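Local coordinates for protein polycyclic ketone monooxygenase (Myceliophthora thermophila, PDB 5MQ6) that uses FAD and NADPH to insert one oxygen atom beside the carbonyl of ketones, especially bulky polycyclic ones, yielding esters or lactones, at residues Phe42-Glu47 with Leu226-Val231; Gly242-Thr247 with Leu472-Gly477. All coordinates share one frame; numbering follows the deposited sequence.

In the fold
Interaction 1 joins two short antiparallel strands of a separate two-stranded sheet, whereas interaction 2 pairs the edge strand 244-246 with strand 471-474 in the five-stranded parallel sheet that carries NADPH. The second is the more buried: ten of its eleven touching residues are enclosed, against five of nine in interaction 1, where Lys46 lies exposed. Strands 230-232 and 244-246 follow each other along the chain, and the contacts meet where Gln230 N lies 2.9 Å from Gly477 O, a probable hydrogen bond. Interaction 1 adds a ring-amide contact and a water to its backbone bonds; interaction 2 combines a regular ladder with aliphatic packing and one histidine. Both reach the dinucleotide.

Interaction 1: residues Phe42-Glu47 with Leu226-Val231. With NDP (NADPH dihydro-nicotinamide-adenine-dinucleotide phosphate), chain C.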
loop_
_atom_site.group_PDB
_atom_site.type_symbol
_atom_site.label_atom_id
_atom_site.label_comp_id
_atom_site.label_asym_id
_atom_site.label_seq_id
_atom_site.Cartn_x
_atom_site.Cartn_y
_atom_site.Cartn_z
ATOM N N PHE A 42 8.394 -16.147 2.308
ATOM C CA PHE A 42 8.745 -15.083 1.361
ATOM C C PHE A 42 10.074 -14.537 1.774
ATOM O O PHE A 42 10.459 -14.662 2.903
ATOM C CB PHE A 42 7.710 -13.926 1.334
ATOM C CG PHE A 42 6.301 -14.369 0.886
ATOM C CD1 PHE A 42 6.095 -14.926 -0.376
ATOM C CD2 PHE A 42 5.195 -14.250 1.757
ATOM C CE1 PHE A 42 4.809 -15.354 -0.783
ATOM C CE2 PHE A 42 3.911 -14.675 1.365
ATOM C CZ PHE A 42 3.705 -15.235 0.094
ATOM N N ILE A 43 10.791 -13.966 0.825
ATOM C CA ILE A 43 11.992 -13.220 1.124
ATOM C C ILE A 43 11.980 -11.989 0.254
ATOM O O ILE A 43 11.483 -12.038 -0.897
ATOM C CB ILE A 43 13.307 -14.046 0.986
ATOM C CG1 ILE A 43 14.559 -13.161 1.179
ATOM C CG2 ILE A 43 13.406 -14.820 -0.326
ATOM C CD1 ILE A 43 15.800 -13.994 1.369
ATOM N N ARG A 44 12.491 -10.882 0.793
ATOM C CA ARG A 44 12.668 -9.715 -0.037
ATOM C C ARG A 44 13.665 -10.005 -1.158
ATOM O O ARG A 44 14.760 -10.592 -0.957
ATOM C CB ARG A 44 13.163 -8.501 0.735
ATOM C CG ARG A 44 12.329 -8.111 1.924
ATOM C CD ARG A 44 13.155 -7.159 2.790
ATOM N NE ARG A 44 12.294 -6.505 3.763
ATOM C CZ ARG A 44 11.830 -7.072 4.884
ATOM N NH1 ARG A 44 12.149 -8.332 5.194
ATOM N NH2 ARG A 44 11.032 -6.380 5.699
ATOM N N LEU A 45 13.292 -9.540 -2.333
ATOM C CA LEU A 45 14.122 -9.639 -3.523
ATOM C C LEU A 45 15.542 -9.134 -3.240
ATOM O O LEU A 45 16.522 -9.864 -3.488
ATOM C CB LEU A 45 13.492 -8.846 -4.678
ATOM C CG LEU A 45 13.820 -9.224 -6.118
ATOM C CD1 LEU A 45 13.809 -10.754 -6.358
ATOM C CD2 LEU A 45 12.867 -8.483 -7.078
ATOM N N LYS A 46 15.633 -7.914 -2.679
ATOM C CA LYS A 46 16.915 -7.334 -2.360
ATOM C C LYS A 46 17.720 -8.094 -1.275
ATOM O O LYS A 46 18.902 -7.871 -1.201
ATOM C CB LYS A 46 16.755 -5.882 -1.926
ATOM C CG LYS A 46 16.248 -5.761 -0.512
ATOM C CD LYS A 46 15.980 -4.330 -0.164
ATOM C CE LYS A 46 15.291 -4.269 1.192
ATOM N NZ LYS A 46 15.289 -2.843 1.562
ATOM N N GLU A 47 17.103 -8.940 -0.446
ATOM C CA GLU A 47 17.863 -9.869 0.444
ATOM C C GLU A 47 18.118 -11.334 -0.016
ATOM O O GLU A 47 18.522 -12.167 0.819
ATOM C CB GLU A 47 17.181 -9.930 1.786
ATOM C CG GLU A 47 17.397 -8.667 2.598
ATOM C CD GLU A 47 16.431 -8.562 3.757
ATOM O OE1 GLU A 47 15.680 -9.549 4.053
ATOM O OE2 GLU A 47 16.433 -7.467 4.368
ATOM N N LEU A 226 3.716 -0.806 0.372
ATOM C CA LEU A 226 3.977 -1.899 -0.630
ATOM C C LEU A 226 5.219 -1.472 -1.436
ATOM O O LEU A 226 5.127 -0.933 -2.571
ATOM C CB LEU A 226 2.733 -2.154 -1.484
ATOM C CG LEU A 226 1.503 -2.674 -0.644
ATOM C CD1 LEU A 226 0.150 -2.308 -1.302
ATOM C CD2 LEU A 226 1.600 -4.164 -0.340
ATOM N N THR A 227 6.376 -1.669 -0.790
ATOM C CA THR A 227 7.632 -0.964 -1.113
ATOM C C THR A 227 8.797 -1.858 -1.475
ATOM O O THR A 227 9.697 -1.439 -2.162
ATOM C CB THR A 227 8.040 -0.063 0.091
ATOM O OG1 THR A 227 8.031 -0.827 1.323
ATOM C CG2 THR A 227 6.987 1.151 0.182
ATOM N N ASN A 228 8.733 -3.106 -1.033
ATOM C CA ASN A 228 9.861 -4.033 -1.071
ATOM C C ASN A 228 9.395 -5.281 -1.746
ATOM O O ASN A 228 8.752 -6.122 -1.075
ATOM C CB ASN A 228 10.246 -4.326 0.366
ATOM C CG ASN A 228 10.943 -3.130 0.988
ATOM O OD1 ASN A 228 10.303 -2.169 1.530
ATOM N ND2 ASN A 228 12.261 -3.137 0.850
ATOM N N PRO A 229 9.654 -5.398 -3.057
ATOM C CA PRO A 229 9.166 -6.571 -3.806
ATOM C C PRO A 229 9.657 -7.843 -3.144
ATOM O O PRO A 229 10.844 -7.910 -2.830
ATOM C CB PRO A 229 9.811 -6.420 -5.184
ATOM C CG PRO A 229 10.201 -5.017 -5.283
ATOM C CD PRO A 229 10.503 -4.553 -3.898
ATOM N N GLN A 230 8.763 -8.838 -2.946
ATOM C CA GLN A 230 9.175 -10.146 -2.444
ATOM C C GLN A 230 9.041 -11.199 -3.491
ATOM O O GLN A 230 8.410 -11.000 -4.543
ATOM C CB GLN A 230 8.338 -10.563 -1.227
ATOM C CG GLN A 230 6.809 -10.563 -1.489
ATOM C CD GLN A 230 6.002 -11.064 -0.307
ATOM O OE1 GLN A 230 6.380 -10.898 0.871
ATOM N NE2 GLN A 230 4.859 -11.667 -0.613
ATOM N N VAL A 231 9.658 -12.328 -3.179
ATOM C CA VAL A 231 9.506 -13.582 -3.933
ATOM C C VAL A 231 9.349 -14.722 -2.959
ATOM O O VAL A 231 9.870 -14.684 -1.818
ATOM C CB VAL A 231 10.675 -13.891 -4.874
ATOM C CG1 VAL A 231 10.774 -12.779 -5.889
ATOM C CG2 VAL A 231 11.975 -14.056 -4.100
HETATM P PA NDP C . -0.042 -9.711 -4.233
HETATM O O1A NDP C . 0.807 -9.962 -2.939
HETATM O O2A NDP C . -1.444 -9.157 -4.200
HETATM O O5B NDP C . 0.028 -11.067 -5.092
HETATM C C5B NDP C . 1.144 -11.934 -5.085
HETATM C C4B NDP C . 0.633 -13.176 -5.785
HETATM O O4B NDP C . 1.678 -14.183 -5.828
HETATM C C3B NDP C . -0.579 -13.770 -5.059
HETATM O O3B NDP C . -1.614 -14.046 -6.021
HETATM C C2B NDP C . 0.050 -14.986 -4.413
HETATM O O2B NDP C . -0.891 -16.053 -4.098
HETATM C C1B NDP C . 1.101 -15.387 -5.424
HETATM N N9A NDP C . 2.087 -16.286 -4.820
HETATM C C8A NDP C . 2.823 -16.100 -3.676
HETATM N N7A NDP C . 3.600 -17.172 -3.423
HETATM C C5A NDP C . 3.320 -18.031 -4.435
HETATM C C6A NDP C . 3.766 -19.377 -4.770
HETATM N N6A NDP C . 4.650 -19.955 -3.966
HETATM N N1A NDP C . 3.259 -19.950 -5.882
HETATM C C2A NDP C . 2.338 -19.349 -6.701
HETATM N N3A NDP C . 1.852 -18.118 -6.467
HETATM C C4A NDP C . 2.324 -17.457 -5.353
HETATM O O3 NDP C . 0.737 -8.714 -5.203
HETATM P PN NDP C . 0.213 -7.747 -6.425
HETATM O O1N NDP C . 1.515 -7.085 -6.982
HETATM O O2N NDP C . -0.636 -8.511 -7.416
HETATM O O5D NDP C . -0.721 -6.634 -5.713
HETATM C C5D NDP C . -0.170 -5.910 -4.560
HETATM C C4D NDP C . -1.002 -4.685 -4.228
HETATM O O4D NDP C . -0.849 -3.672 -5.247
HETATM C C3D NDP C . -2.491 -5.015 -4.350
HETATM O O3D NDP C . -3.049 -5.948 -3.348
HETATM C C2D NDP C . -3.110 -3.616 -4.550
HETATM O O2D NDP C . -3.177 -2.879 -3.285
HETATM C C1D NDP C . -2.146 -3.038 -5.585
HETATM P P2B NDP C . -1.600 -16.073 -2.639
HETATM O O1X NDP C . -0.456 -15.811 -1.650
HETATM O O2X NDP C . -2.132 -17.469 -2.394
HETATM O O3X NDP C . -2.767 -15.077 -2.698
HETATM O O HOH W 1 13.138 -6.402 -2.193
#
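Val231, the residue with the most surface buried here, pairs with Ile43 through two backbone hydrogen bonds: Ile43 N to Val231 O and Val231 N to Ile43 O are both 2.9 Å, the latter almost straight at 171°. This is the hydrogen-bonded antiparallel pair of the ribbon. The two branches of Val231 divide its apolar contacts. CG1 meets Leu45 CD1 at 3.7 Å, the side chains crossing at about a right angle, while CG2 lies alongside Ile43 CG2 with both chains pointing the same way.

Leu45 is held at both ends. Its N gives a hydrogen bond of 3.0 Å to Pro229 O, and its CD2 rests on Pro229 CB at 4.1 Å. A water donates to the same Pro229 O and accepts from Lys46 N, so this carbonyl, just before strand 230-232, takes two bonds from the 3-10 segment at Leu45-Lys46: one direct, one through the water.

The CG of Gln230 lies between the backbone N and the carbonyl carbon (chi1 56°), and the chain then runs extended, which carries its amide over the Phe42 ring. NE2 stands 3.3 Å above the ring plane, over the centre, with amide and ring tilted by 29°; OE1 comes down beside Phe42 CB. At the ring's edge, in its plane, Phe42 CE1 approaches the adenine N7A of NADPH at 3.4 Å. A serine in place of Phe42 would probably leave the Gln230 amide without the surface it lies against and open a gap beside the adenine.

Phe42 and Leu226 line the NADPH pocket. The arrangement is a two-stranded antiparallel ribbon that meets NADPH through Phe42, while the loop leading into it (Leu226, Thr227) touches FAD, consistent with the two-dinucleotide architecture of flavin-dependent Baeyer-Villiger monooxygenases.

Interaction 2: residues Gly242-Thr247 with Leu472-Gly477; sequences GPVFHT and LVLSTG. With NDP (NADPH dihydro-nicotinamide-adenine-dinucleotide phosphate), chain C.
Val244, Phe245 and His246 pair in parallel register with Leu472, Val473 and Leu474, the strand axes 4.7 Å apart at 20°. Four backbone hydrogen bonds form the ladder. The shortest is Leu474 N to Phe245 O at 2.8 Å and the longest Phe245 N to Leu472 O at 3.2 Å; Leu472 N to Pro243 O and Thr247 N to Leu474 O complete it. Three CA-H...O contacts, from Val244, Val473 and His246, run beside these bonds.

Apolar packing covers both faces of the sheet. On the face of Val244, Leu472 and Leu474, Val244 CG1 touches both leucines, 3.9 Å from Leu474 CG. On the face of Phe245 and Val473, the far end of the phenyl ring touches Val473 CG2, and Trp250 meets that ring edge-to-face. Thr247 CG2 is pressed against Ser475 CB at 3.5 Å, tighter than usual for two carbons.

The polar side-chain contacts centre on His246. Its CG is anti to the backbone N (chi1 -166°), which swings the imidazole along the neighbouring segment, where Leu474 O stands 3.3 Å above the ring plane, toward the rim. At the ring's edge NE2 donates to Gly477 O at 2.8 Å, a weak bond bent to 128°, while ND1 bonds to Ala248 N. NE2 also makes a weak bond to Gln230 O, which Thr476 OG1 bonds as well.

Gly477 CA comes within 3.2 Å of O3, the oxygen bridging the NADPH phosphates, and a side chain there would collide with O1A. Gly242, His246 and Trp250 match the FxGxxxHxxxW fingerprint of Baeyer-Villiger monooxygenases. The chemistry is consistent with a fingerprint histidine, bonded at ND1 to Ala248 N and weakly at NE2 to Gly477 O, that probably helps to position the backbone at Gly477 beside the pyrophosphate.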
loop_
_atom_site.group_PDB
_atom_site.type_symbol
_atom_site.label_atom_id
_atom_site.label_comp_id
_atom_site.label_asym_id
_atom_site.label_seq_id
_atom_site.Cartn_x
_atom_site.Cartn_y
_atom_site.Cartn_z
ATOM N N GLY A 242 16.464 -18.753 -17.840
ATOM C CA GLY A 242 15.914 -17.679 -18.699
ATOM C C GLY A 242 15.798 -16.332 -17.952
ATOM O O GLY A 242 15.963 -16.283 -16.729
ATOM N N PRO A 243 15.549 -15.233 -18.677
ATOM C CA PRO A 243 15.332 -13.937 -18.049
ATOM C C PRO A 243 14.129 -13.946 -17.024
ATOM O O PRO A 243 13.065 -14.521 -17.263
ATOM C CB PRO A 243 15.118 -12.974 -19.241
ATOM C CG PRO A 243 15.284 -13.725 -20.499
ATOM C CD PRO A 243 15.587 -15.170 -20.144
ATOM N N VAL A 244 14.344 -13.363 -15.855
ATOM C CA VAL A 244 13.400 -13.306 -14.761
ATOM C C VAL A 244 13.378 -11.831 -14.340
ATOM O O VAL A 244 14.446 -11.138 -14.354
ATOM C CB VAL A 244 13.833 -14.062 -13.512
ATOM C CG1 VAL A 244 12.674 -14.221 -12.544
ATOM C CG2 VAL A 244 14.333 -15.404 -13.847
ATOM N N PHE A 245 12.184 -11.375 -13.933
ATOM C CA PHE A 245 12.029 -10.067 -13.402
ATOM C C PHE A 245 10.758 -9.990 -12.591
ATOM O O PHE A 245 9.891 -10.843 -12.737
ATOM C CB PHE A 245 12.082 -8.967 -14.485
ATOM C CG PHE A 245 11.175 -9.173 -15.640
ATOM C CD1 PHE A 245 9.886 -8.667 -15.628
ATOM C CD2 PHE A 245 11.634 -9.836 -16.776
ATOM C CE1 PHE A 245 9.062 -8.839 -16.718
ATOM C CE2 PHE A 245 10.825 -10.020 -17.845
ATOM C CZ PHE A 245 9.531 -9.518 -17.830
ATOM N N HIS A 246 10.704 -9.002 -11.693
ATOM C CA HIS A 246 9.522 -8.785 -10.860
ATOM C C HIS A 246 8.711 -7.691 -11.540
ATOM O O HIS A 246 9.233 -6.843 -12.230
ATOM C CB HIS A 246 9.941 -8.499 -9.397
ATOM C CG HIS A 246 8.831 -8.587 -8.377
ATOM N ND1 HIS A 246 7.830 -7.652 -8.296
ATOM C CD2 HIS A 246 8.651 -9.407 -7.311
ATOM C CE1 HIS A 246 7.018 -7.939 -7.291
ATOM N NE2 HIS A 246 7.506 -8.988 -6.656
ATOM N N THR A 247 7.400 -7.750 -11.439
ATOM C CA THR A 247 6.548 -6.750 -12.063
ATOM C C THR A 247 6.838 -5.331 -11.590
ATOM O O THR A 247 6.612 -4.317 -12.297
ATOM C CB THR A 247 5.059 -7.098 -11.736
ATOM O OG1 THR A 247 4.843 -7.250 -10.312
ATOM C CG2 THR A 247 4.702 -8.446 -12.359
ATOM N N LEU A 472 10.447 -15.653 -17.256
ATOM C CA LEU A 472 9.645 -15.764 -16.025
ATOM C C LEU A 472 9.368 -14.397 -15.396
ATOM O O LEU A 472 10.291 -13.608 -15.116
ATOM C CB LEU A 472 10.340 -16.651 -15.021
ATOM C CG LEU A 472 9.639 -16.861 -13.658
ATOM C CD1 LEU A 472 8.333 -17.638 -13.718
ATOM C CD2 LEU A 472 10.545 -17.564 -12.684
ATOM N N VAL A 473 8.100 -14.127 -15.161
ATOM C CA VAL A 473 7.627 -12.882 -14.519
ATOM C C VAL A 473 7.121 -13.185 -13.124
ATOM O O VAL A 473 6.338 -14.081 -12.953
ATOM C CB VAL A 473 6.442 -12.269 -15.304
ATOM C CG1 VAL A 473 6.052 -10.911 -14.754
ATOM C CG2 VAL A 473 6.796 -12.120 -16.771
ATOM N N LEU A 474 7.620 -12.438 -12.142
ATOM C CA LEU A 474 7.318 -12.614 -10.735
ATOM C C LEU A 474 6.386 -11.465 -10.345
ATOM O O LEU A 474 6.744 -10.287 -10.304
ATOM C CB LEU A 474 8.579 -12.621 -9.873
ATOM C CG LEU A 474 9.647 -13.707 -10.178
ATOM C CD1 LEU A 474 10.818 -13.640 -9.174
ATOM C CD2 LEU A 474 9.079 -15.121 -10.210
ATOM N N SER A 475 5.134 -11.836 -10.168
ATOM C CA SER A 475 4.079 -10.938 -9.756
ATOM C C SER A 475 3.650 -11.456 -8.383
ATOM O O SER A 475 2.459 -11.763 -8.133
ATOM C CB SER A 475 2.976 -11.043 -10.789
ATOM O OG SER A 475 1.853 -10.516 -10.280
ATOM N N THR A 476 4.652 -11.579 -7.509
ATOM C CA THR A 476 4.516 -12.214 -6.232
ATOM C C THR A 476 4.442 -11.173 -5.087
ATOM O O THR A 476 4.442 -11.518 -3.889
ATOM C CB THR A 476 5.644 -13.209 -6.038
ATOM O OG1 THR A 476 6.842 -12.634 -6.556
ATOM C CG2 THR A 476 5.330 -14.468 -6.863
ATOM N N GLY A 477 4.332 -9.911 -5.441
ATOM C CA GLY A 477 3.891 -8.964 -4.478
ATOM C C GLY A 477 5.064 -8.396 -3.703
ATOM O O GLY A 477 6.193 -8.443 -4.188
HETATM P PA NDP C . -0.042 -9.711 -4.233
HETATM O O1A NDP C . 0.807 -9.962 -2.939
HETATM O O2A NDP C . -1.444 -9.157 -4.200
HETATM O O5B NDP C . 0.028 -11.067 -5.092
HETATM C C5B NDP C . 1.144 -11.934 -5.085
HETATM C C4B NDP C . 0.633 -13.176 -5.785
HETATM O O4B NDP C . 1.678 -14.183 -5.828
HETATM C C3B NDP C . -0.579 -13.770 -5.059
HETATM O O3B NDP C . -1.614 -14.046 -6.021
HETATM C C2B NDP C . 0.050 -14.986 -4.413
HETATM O O2B NDP C . -0.891 -16.053 -4.098
HETATM C C1B NDP C . 1.101 -15.387 -5.424
HETATM N N9A NDP C . 2.087 -16.286 -4.820
HETATM C C8A NDP C . 2.823 -16.100 -3.676
HETATM N N7A NDP C . 3.600 -17.172 -3.423
HETATM C C5A NDP C . 3.320 -18.031 -4.435
HETATM C C6A NDP C . 3.766 -19.377 -4.770
HETATM N N6A NDP C . 4.650 -19.955 -3.966
HETATM N N1A NDP C . 3.259 -19.950 -5.882
HETATM C C2A NDP C . 2.338 -19.349 -6.701
HETATM N N3A NDP C . 1.852 -18.118 -6.467
HETATM C C4A NDP C . 2.324 -17.457 -5.353
HETATM O O3 NDP C . 0.737 -8.714 -5.203
HETATM P PN NDP C . 0.213 -7.747 -6.425
HETATM O O1N NDP C . 1.515 -7.085 -6.982
HETATM O O2N NDP C . -0.636 -8.511 -7.416
HETATM O O5D NDP C . -0.721 -6.634 -5.713
HETATM C C5D NDP C . -0.170 -5.910 -4.560
HETATM C C4D NDP C . -1.002 -4.685 -4.228
HETATM O O4D NDP C . -0.849 -3.672 -5.247
HETATM C C3D NDP C . -2.491 -5.015 -4.350
HETATM O O3D NDP C . -3.049 -5.948 -3.348
HETATM C C2D NDP C . -3.110 -3.616 -4.550
HETATM O O2D NDP C . -3.177 -2.879 -3.285
HETATM C C1D NDP C . -2.146 -3.038 -5.585
HETATM P P2B NDP C . -1.600 -16.073 -2.639
HETATM O O1X NDP C . -0.456 -15.811 -1.650
HETATM O O2X NDP C . -2.132 -17.469 -2.394
HETATM O O3X NDP C . -2.767 -15.077 -2.698
#